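Local coordinates for protein 5-carboxyvanillate decarboxylase (Sphingomonas paucimobilis, PDB 4L6D) that decarboxylates 5-carboxyvanillate to vanillate, probably with the help of a manganese ion held in its amidohydrolase-fold active site, at residues Glu162-Ser167 against Pro219-Val224; Leu214-Pro219 against Ser260-Arg265. All blocks are in the same frame, centred on the assembly; numbering follows the deposited sequence.

Interaction 1. Residues Glu162-Ser167 against Pro219-Val224; sequences EAIEAS and PRLKIV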
ATOM      1  N   GLU A 162       3.933  21.098  16.228  1.00  6.46           N
ATOM      2  CA  GLU A 162       4.825  22.117  16.768  1.00  8.10           C
ATOM      3  C   GLU A 162       5.395  21.664  18.113  1.00  9.15           C
ATOM      4  O   GLU A 162       6.602  21.727  18.337  1.00  9.64           O
ATOM      5  CB  GLU A 162       4.080  23.441  16.921  1.00  9.19           C
ATOM      6  CG  GLU A 162       4.941  24.571  17.449  1.00 12.53           C
ATOM      7  CD  GLU A 162       4.134  25.827  17.662  1.00 23.56           C
ATOM      8  OE1 GLU A 162       3.042  25.731  18.262  1.00 24.71           O
ATOM      9  OE2 GLU A 162       4.581  26.906  17.221  1.00 32.31           O
ATOM     10  N   ALA A 163       4.526  21.162  18.986  1.00  7.29           N
ATOM     11  CA  ALA A 163       4.966  20.717  20.303  1.00  7.04           C
ATOM     12  C   ALA A 163       5.826  19.461  20.217  1.00  6.58           C
ATOM     13  O   ALA A 163       6.801  19.336  20.957  1.00  8.85           O
ATOM     14  CB  ALA A 163       3.763  20.493  21.228  1.00  8.36           C
ATOM     15  N   ILE A 164       5.475  18.531  19.325  1.00  6.05           N
ATOM     16  CA  ILE A 164       6.269  17.320  19.165  1.00  5.76           C
ATOM     17  C   ILE A 164       7.667  17.687  18.681  1.00  6.54           C
ATOM     18  O   ILE A 164       8.670  17.255  19.267  1.00  6.30           O
ATOM     19  CB  ILE A 164       5.608  16.304  18.218  1.00  5.43           C
ATOM     20  CG1 ILE A 164       4.300  15.790  18.826  1.00  6.26           C
ATOM     21  CG2 ILE A 164       6.574  15.147  17.933  1.00  6.61           C
ATOM     22  CD1 ILE A 164       3.576  14.788  17.941  1.00  6.39           C
ATOM     23  N   GLU A 165       7.744  18.506  17.631  1.00  6.24           N
ATOM     24  CA  GLU A 165       9.047  18.950  17.147  1.00  6.05           C
ATOM     25  C   GLU A 165       9.890  19.583  18.249  1.00  7.34           C
ATOM     26  O   GLU A 165      11.063  19.243  18.411  1.00  9.20           O
ATOM     27  CB  GLU A 165       8.906  19.933  15.990  1.00  8.44           C
ATOM     28  CG  GLU A 165      10.235  20.207  15.334  1.00  8.25           C
ATOM     29  CD  GLU A 165      10.180  21.332  14.332  1.00  8.30           C
ATOM     30  OE1 GLU A 165       9.405  22.287  14.538  1.00  9.20           O
ATOM     31  OE2 GLU A 165      10.932  21.257  13.339  1.00  8.54           O
ATOM     32  N   ALA A 166       9.293  20.492  19.011  1.00  6.54           N
ATOM     33  CA  ALA A 166      10.027  21.208  20.046  1.00  6.89           C
ATOM     34  C   ALA A 166      10.482  20.276  21.170  1.00  7.77           C
ATOM     35  O   ALA A 166      11.510  20.520  21.806  1.00 11.48           O
ATOM     36  CB  ALA A 166       9.172  22.337  20.608  1.00  9.61           C
ATOM     37  N   SER A 167       9.712  19.219  21.421  1.00  7.76           N
ATOM     38  CA  SER A 167      10.022  18.302  22.517  1.00 10.22           C
ATOM     39  C   SER A 167      11.232  17.434  22.225  1.00  9.42           C
ATOM     40  O   SER A 167      11.885  16.953  23.146  1.00  9.76           O
ATOM     41  CB  SER A 167       8.833  17.386  22.822  1.00  7.95           C
ATOM     42  OG  SER A 167       8.680  16.395  21.810  1.00  7.93           O
ATOM     43  N   PRO A 219      10.768  20.647  10.241  1.00  6.11           N
ATOM     44  CA  PRO A 219      11.816  19.797   9.665  1.00  7.51           C
ATOM     45  C   PRO A 219      12.534  18.915  10.671  1.00  6.60           C
ATOM     46  O   PRO A 219      13.220  17.997  10.244  1.00  6.86           O
ATOM     47  CB  PRO A 219      12.788  20.809   9.043  1.00  6.29           C
ATOM     48  CG  PRO A 219      12.577  22.072   9.829  1.00  7.07           C
ATOM     49  CD  PRO A 219      11.085  22.079  10.112  1.00  7.35           C
ATOM     50  N   ARG A 220      12.385  19.172  11.972  1.00  6.66           N
ATOM     51  CA  ARG A 220      13.039  18.318  12.964  1.00  6.20           C
ATOM     52  C   ARG A 220      12.133  17.229  13.541  1.00  8.83           C
ATOM     53  O   ARG A 220      12.528  16.536  14.471  1.00 10.53           O
ATOM     54  CB  ARG A 220      13.615  19.141  14.118  1.00  7.94           C
ATOM     55  CG  ARG A 220      14.671  20.136  13.688  1.00 12.87           C
ATOM     56  CD  ARG A 220      16.020  19.471  13.505  1.00 22.54           C
ATOM     57  NE  ARG A 220      16.546  18.876  14.732  1.00 24.13           N
ATOM     58  CZ  ARG A 220      17.172  19.546  15.696  1.00 27.69           C
ATOM     59  NH1 ARG A 220      17.346  20.857  15.606  1.00 27.81           N
ATOM     60  NH2 ARG A 220      17.619  18.900  16.765  1.00 31.51           N
ATOM     61  N   LEU A 221      10.923  17.070  13.009  1.00  6.43           N
ATOM     62  CA  LEU A 221      10.077  15.959  13.425  1.00  5.92           C
ATOM     63  C   LEU A 221      10.738  14.612  13.164  1.00  8.49           C
ATOM     64  O   LEU A 221      11.386  14.421  12.128  1.00  9.21           O
ATOM     65  CB  LEU A 221       8.774  15.968  12.642  1.00  9.31           C
ATOM     66  CG  LEU A 221       7.678  16.912  13.080  1.00 10.10           C
ATOM     67  CD1 LEU A 221       6.500  16.756  12.132  1.00 10.44           C
ATOM     68  CD2 LEU A 221       7.261  16.605  14.528  1.00 11.37           C
ATOM     69  N   LYS A 222      10.568  13.673  14.092  1.00  8.04           N
ATOM     70  CA  LYS A 222      10.929  12.288  13.819  1.00  8.68           C
ATOM     71  C   LYS A 222       9.680  11.426  13.969  1.00  6.55           C
ATOM     72  O   LYS A 222       9.020  11.444  15.011  1.00  8.04           O
ATOM     73  CB  LYS A 222      12.046  11.787  14.735  1.00 10.05           C
ATOM     74  CG  LYS A 222      12.542  10.367  14.414  1.00 11.45           C
ATOM     75  CD  LYS A 222      13.360  10.308  13.105  1.00 14.02           C
ATOM     76  CE  LYS A 222      14.778  10.826  13.318  1.00 18.82           C
ATOM     77  NZ  LYS A 222      15.509  11.057  12.035  1.00 16.47           N
ATOM     78  N   ILE A 223       9.363  10.706  12.904  1.00  4.73           N
ATOM     79  CA  ILE A 223       8.191   9.837  12.829  1.00  6.48           C
ATOM     80  C   ILE A 223       8.661   8.397  12.682  1.00  7.75           C
ATOM     81  O   ILE A 223       9.608   8.116  11.941  1.00  8.11           O
ATOM     82  CB  ILE A 223       7.313  10.201  11.607  1.00  5.13           C
ATOM     83  CG1 ILE A 223       6.964  11.697  11.598  1.00  7.41           C
ATOM     84  CG2 ILE A 223       6.058   9.306  11.542  1.00  5.02           C
ATOM     85  CD1 ILE A 223       6.136  12.165  12.780  1.00  7.69           C
ATOM     86  N   VAL A 224       8.012   7.479  13.394  1.00  4.63           N
ATOM     87  CA  VAL A 224       8.352   6.069  13.280  1.00  3.70           C
ATOM     88  C   VAL A 224       7.123   5.296  12.790  1.00  4.82           C
ATOM     89  O   VAL A 224       6.006   5.516  13.272  1.00  4.72           O
ATOM     90  CB  VAL A 224       8.864   5.517  14.623  1.00  3.99           C
ATOM     91  CG1 VAL A 224       9.023   3.997  14.556  1.00  4.22           C
ATOM     92  CG2 VAL A 224      10.209   6.182  15.005  1.00  5.30           C
TER
HETATM   93  O   HOH W   1      11.862  16.814  17.217  1.00 11.64           O
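E165 and L221 bring an outer helix of the amidohydrolase (beta/alpha)8 barrel against the turn that leads into a barrel strand, a contact with a polar outer end and an apolar inner one. Helix 158-167 runs just before strand 171-174, while residues 219-224 feed the neighbouring parallel strand 223-225. E165 points CG away from its own N (chi1 -170°), and the extended chain carries the carboxylate outward, leaning toward the helix N terminus, to the start of the turn. There OE2 accepts a nearly straight hydrogen bond from R220 N (2.9 Å, 163°) with its anti lone pair, the one pointing away from OE1. The same oxygen lies 3.3 Å from CD of P219, whose nitrogen has no hydrogen to give. R220 meets the glutamate through its near end: CB packs 3.7 Å from E165 CG, but bends at chi2 and chi3 lead the guanidinium away, and R220 NE stays 6.3 Å from E165 OE2, so no salt bridge forms. Replacing E165 with an alanine would probably leave R220 N without its acceptor and free the turn to shift on the helix. Deeper in, L221 and I164 cross at about a right angle, the CD2 methyl of L221 meeting I164 CG2 at 3.8 Å. I164 also touches I129 of helix 122-134 and L171 of strand 171-174, placing this end in the layer between helices and barrel wall. A water molecule spans the backbones, donating to E165 O and to R220 O at 2.8 Å each.

Interaction 2. Residues Leu214-Pro219 against Ser260-Arg265; sequences LFDRFP and SEYFRR. With VNL (4-hydroxy-3-methoxybenzoate), chain L.
Y262 OH gives D216 OD1 a very short hydrogen bond, 2.5 Å, reaching from helix 259-266 to the short helix 214-217. OD1 sits at the edge of the tyrosine ring, near its plane, whereas the carboxylate itself is turned 62° from that ring. Both ends have further partners: L257 N bonds to the phenol oxygen and K256 N to D216 OD2, so the loop before helix 259-266 fixes the pair as well. Inward of it, F215 CB packs 3.6 Å from Y262 CD1, and the F215 ring goes on to meet F267. In the (beta/alpha)8 barrel the two helices precede adjacent strands, 223-225 and 267-270, and the contact joins them outside the barrel wall. One turn on, R265 reaches the same segment. Its CG lies anti to the backbone N and a bend at chi3 (69°) turns the guanidinium toward F215 and P219, laying one face against P219 O, which stands 3.6 Å above the plane toward its rim. F215 O lies at the guanidinium edge, and a water accepts from R265 NH1 and donates to D216 OD1 (2.9 Å). On another side of helix 259-266, R264 NH1 donates to S260 OG at 3.1 Å, the oxygen tilted from the guanidinium plane. Both residues line a vanillate site distinct from the manganese pocket, with R264 NH2 3.7 Å from VNL CO1 at the guanidinium edge.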
ATOM      1  N   LEU A 214       4.425  19.062   5.481  1.00  5.82           N
ATOM      2  CA  LEU A 214       4.482  19.128   6.937  1.00  5.76           C
ATOM      3  C   LEU A 214       5.930  19.132   7.419  1.00  7.58           C
ATOM      4  O   LEU A 214       6.259  19.770   8.411  1.00  6.61           O
ATOM      5  CB  LEU A 214       3.716  17.955   7.555  1.00  5.50           C
ATOM      6  CG  LEU A 214       3.528  18.009   9.073  1.00  5.49           C
ATOM      7  CD1 LEU A 214       2.514  19.083   9.460  1.00  7.34           C
ATOM      8  CD2 LEU A 214       3.103  16.635   9.607  1.00  6.36           C
ATOM      9  N   PHE A 215       6.796  18.424   6.700  1.00  5.53           N
ATOM     10  CA  PHE A 215       8.199  18.347   7.098  1.00  5.50           C
ATOM     11  C   PHE A 215       9.075  19.507   6.636  1.00  7.47           C
ATOM     12  O   PHE A 215      10.231  19.593   7.037  1.00  7.63           O
ATOM     13  CB  PHE A 215       8.780  16.979   6.758  1.00  5.21           C
ATOM     14  CG  PHE A 215       7.981  15.854   7.357  1.00  4.94           C
ATOM     15  CD1 PHE A 215       8.123  15.531   8.695  1.00  6.39           C
ATOM     16  CD2 PHE A 215       7.032  15.167   6.592  1.00  5.72           C
ATOM     17  CE1 PHE A 215       7.353  14.503   9.268  1.00  5.62           C
ATOM     18  CE2 PHE A 215       6.272  14.150   7.151  1.00  4.63           C
ATOM     19  CZ  PHE A 215       6.433  13.820   8.490  1.00  6.37           C
ATOM     20  N   ASP A 216       8.528  20.407   5.818  1.00  7.30           N
ATOM     21  CA  ASP A 216       9.181  21.700   5.618  1.00  6.45           C
ATOM     22  C   ASP A 216       8.777  22.643   6.749  1.00  7.19           C
ATOM     23  O   ASP A 216       9.569  23.482   7.181  1.00  8.31           O
ATOM     24  CB  ASP A 216       8.838  22.318   4.261  1.00  6.71           C
ATOM     25  CG  ASP A 216       9.589  21.660   3.117  1.00  9.31           C
ATOM     26  OD1 ASP A 216      10.578  20.922   3.365  1.00  8.15           O
ATOM     27  OD2 ASP A 216       9.192  21.899   1.961  1.00  8.65           O
ATOM     28  N   ARG A 217       7.545  22.508   7.228  1.00  9.72           N
ATOM     29  CA  ARG A 217       7.075  23.334   8.337  1.00  9.32           C
ATOM     30  C   ARG A 217       7.744  22.923   9.646  1.00  8.60           C
ATOM     31  O   ARG A 217       8.109  23.777  10.454  1.00  9.47           O
ATOM     32  CB  ARG A 217       5.556  23.226   8.464  1.00  8.17           C
ATOM     33  CG  ARG A 217       4.946  24.128   9.515  1.00 12.32           C
ATOM     34  CD  ARG A 217       3.433  23.978   9.534  1.00 17.24           C
ATOM     35  NE  ARG A 217       2.798  24.653   8.407  1.00 21.95           N
ATOM     36  CZ  ARG A 217       2.394  25.921   8.433  1.00 26.89           C
ATOM     37  NH1 ARG A 217       2.567  26.654   9.526  1.00 31.16           N
ATOM     38  NH2 ARG A 217       1.824  26.456   7.365  1.00 31.75           N
ATOM     39  N   PHE A 218       7.901  21.617   9.848  1.00  7.30           N
ATOM     40  CA  PHE A 218       8.517  21.083  11.067  1.00  6.49           C
ATOM     41  C   PHE A 218       9.634  20.108  10.706  1.00  7.48           C
ATOM     42  O   PHE A 218       9.471  18.883  10.822  1.00  6.90           O
ATOM     43  CB  PHE A 218       7.479  20.368  11.940  1.00  5.98           C
ATOM     44  CG  PHE A 218       6.258  21.192  12.257  1.00  7.60           C
ATOM     45  CD1 PHE A 218       6.328  22.270  13.124  1.00  8.80           C
ATOM     46  CD2 PHE A 218       5.032  20.859  11.705  1.00  7.47           C
ATOM     47  CE1 PHE A 218       5.190  23.025  13.417  1.00  8.07           C
ATOM     48  CE2 PHE A 218       3.895  21.601  11.997  1.00  6.81           C
ATOM     49  CZ  PHE A 218       3.976  22.685  12.864  1.00  7.84           C
ATOM     50  N   PRO A 219      10.768  20.647  10.241  1.00  6.11           N
ATOM     51  CA  PRO A 219      11.816  19.797   9.665  1.00  7.51           C
ATOM     52  C   PRO A 219      12.534  18.915  10.671  1.00  6.60           C
ATOM     53  O   PRO A 219      13.220  17.997  10.244  1.00  6.86           O
ATOM     54  CB  PRO A 219      12.788  20.809   9.043  1.00  6.29           C
ATOM     55  CG  PRO A 219      12.577  22.072   9.829  1.00  7.07           C
ATOM     56  CD  PRO A 219      11.085  22.079  10.112  1.00  7.35           C
ATOM     57  N   SER A 260      11.068  10.907  -1.037  1.00  4.84           N
ATOM     58  CA  SER A 260      11.875   9.854  -0.421  1.00  6.34           C
ATOM     59  C   SER A 260      12.919  10.453   0.509  1.00  6.90           C
ATOM     60  O   SER A 260      13.360   9.804   1.468  1.00  5.46           O
ATOM     61  CB  SER A 260      12.556   8.979  -1.480  1.00  6.42           C
ATOM     62  OG  SER A 260      13.616   9.681  -2.112  1.00  6.81           O
ATOM     63  N   GLU A 261      13.311  11.696   0.231  1.00  5.41           N
ATOM     64  CA  GLU A 261      14.265  12.384   1.096  1.00  6.86           C
ATOM     65  C   GLU A 261      13.656  12.775   2.437  1.00  4.90           C
ATOM     66  O   GLU A 261      14.328  12.682   3.462  1.00  5.43           O
ATOM     67  CB  GLU A 261      14.917  13.577   0.382  1.00  5.35           C
ATOM     68  CG  GLU A 261      15.810  13.121  -0.770  1.00  6.12           C
ATOM     69  CD  GLU A 261      16.216  14.228  -1.724  1.00  6.27           C
ATOM     70  OE1 GLU A 261      15.653  15.340  -1.660  1.00  8.72           O
ATOM     71  OE2 GLU A 261      17.118  13.980  -2.560  1.00  9.28           O
ATOM     72  N   TYR A 262      12.393  13.197   2.442  1.00  4.88           N
ATOM     73  CA  TYR A 262      11.678  13.322   3.714  1.00  4.76           C
ATOM     74  C   TYR A 262      11.593  11.987   4.417  1.00  5.15           C
ATOM     75  O   TYR A 262      11.746  11.916   5.639  1.00  5.30           O
ATOM     76  CB  TYR A 262      10.262  13.877   3.530  1.00  6.58           C
ATOM     77  CG  TYR A 262      10.287  15.285   3.019  1.00  5.11           C
ATOM     78  CD1 TYR A 262      10.730  16.326   3.831  1.00  5.28           C
ATOM     79  CD2 TYR A 262       9.927  15.571   1.709  1.00  6.84           C
ATOM     80  CE1 TYR A 262      10.785  17.616   3.363  1.00  6.85           C
ATOM     81  CE2 TYR A 262       9.983  16.865   1.225  1.00  5.74           C
ATOM     82  CZ  TYR A 262      10.418  17.888   2.056  1.00  5.77           C
ATOM     83  OH  TYR A 262      10.498  19.181   1.586  1.00  7.33           O
ATOM     84  N   PHE A 263      11.319  10.918   3.670  1.00  4.75           N
ATOM     85  CA  PHE A 263      11.151   9.645   4.343  1.00  4.14           C
ATOM     86  C   PHE A 263      12.460   9.239   5.024  1.00  5.68           C
ATOM     87  O   PHE A 263      12.452   8.813   6.171  1.00  5.43           O
ATOM     88  CB  PHE A 263      10.639   8.543   3.404  1.00  4.54           C
ATOM     89  CG  PHE A 263      10.109   7.360   4.153  1.00  5.15           C
ATOM     90  CD1 PHE A 263       8.837   7.395   4.704  1.00  5.62           C
ATOM     91  CD2 PHE A 263      10.909   6.263   4.400  1.00  5.43           C
ATOM     92  CE1 PHE A 263       8.346   6.331   5.438  1.00  5.95           C
ATOM     93  CE2 PHE A 263      10.426   5.184   5.140  1.00  5.84           C
ATOM     94  CZ  PHE A 263       9.139   5.219   5.659  1.00  5.73           C
ATOM     95  N   ARG A 264      13.591   9.425   4.350  1.00  4.71           N
ATOM     96  CA  ARG A 264      14.856   9.039   4.963  1.00  4.42           C
ATOM     97  C   ARG A 264      15.298  10.023   6.054  1.00  5.07           C
ATOM     98  O   ARG A 264      15.907   9.607   7.044  1.00  7.60           O
ATOM     99  CB  ARG A 264      15.963   8.887   3.910  1.00  5.33           C
ATOM    100  CG  ARG A 264      15.741   7.735   2.930  1.00  8.38           C
ATOM    101  CD  ARG A 264      16.936   7.569   1.978  1.00 10.46           C
ATOM    102  NE  ARG A 264      16.529   6.897   0.743  1.00 22.15           N
ATOM    103  CZ  ARG A 264      16.078   7.524  -0.340  1.00 21.41           C
ATOM    104  NH1 ARG A 264      15.998   8.848  -0.367  1.00 12.61           N
ATOM    105  NH2 ARG A 264      15.726   6.827  -1.413  1.00 27.19           N
ATOM    106  N   ARG A 265      14.996  11.312   5.892  1.00  4.56           N
ATOM    107  CA  ARG A 265      15.432  12.317   6.868  1.00  5.18           C
ATOM    108  C   ARG A 265      14.584  12.281   8.128  1.00  7.48           C
ATOM    109  O   ARG A 265      15.112  12.333   9.247  1.00  8.22           O
ATOM    110  CB  ARG A 265      15.374  13.729   6.266  1.00  6.33           C
ATOM    111  CG  ARG A 265      16.001  14.806   7.151  1.00  6.22           C
ATOM    112  CD  ARG A 265      15.816  16.218   6.576  1.00  7.11           C
ATOM    113  NE  ARG A 265      14.411  16.615   6.646  1.00  6.57           N
ATOM    114  CZ  ARG A 265      13.937  17.816   6.336  1.00  5.86           C
ATOM    115  NH1 ARG A 265      14.749  18.780   5.926  1.00  7.98           N
ATOM    116  NH2 ARG A 265      12.634  18.051   6.462  1.00  6.50           N
TER
HETATM  117  C1  VNL L 404      15.245   5.201  -5.248  1.00 23.82           C
HETATM  118  CO1 VNL L 404      14.123   5.758  -4.607  1.00 22.36           C
HETATM  119  CO2 VNL L 404      16.071   5.965  -6.102  1.00 26.57           C
HETATM  120  CM1 VNL L 404      13.787   7.108  -4.807  1.00 19.00           C
HETATM  121  CM2 VNL L 404      15.758   7.306  -6.320  1.00 24.69           C
HETATM  122  OM  VNL L 404      16.482   8.147  -7.127  1.00 20.64           O
HETATM  123  CZ  VNL L 404      14.580   7.892  -5.656  1.00 26.00           C
HETATM  124  CC  VNL L 404      15.582   3.757  -5.015  1.00 27.03           C
HETATM  125  CV  VNL L 404      17.666   7.680  -7.797  1.00 20.75           C
HETATM  126  O1  VNL L 404      15.420   3.246  -3.869  1.00 19.90           O
HETATM  127  O2  VNL L 404      16.025   3.110  -5.998  1.00 24.03           O
HETATM  128  O3  VNL L 404      14.274   9.188  -6.002  1.00 29.61           O
HETATM  129  O   HOH W   2      12.805  20.903   5.219  1.00  8.71           O

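From the N terminus the segments come in the order 162-167, 214-219, 219-224 and 260-265, so the two contacts cross. Interaction 1 closes a loop of 51 residues that holds strand 171-174 and helix 197-211; interaction 2 closes one of 40 residues that holds helices 226-230 and 236-249. They share P219, where the short helix 214-217 gives way to the turn before strand 223-225. The connection 214-224 is thereby fastened both to helix 158-167, the helix before strand 171-174, and to helix 259-266, the helix before strand 267-270. K222 NZ bonds to R265 O and I223 CG1 packs on F215 CE1, linking the contacts directly.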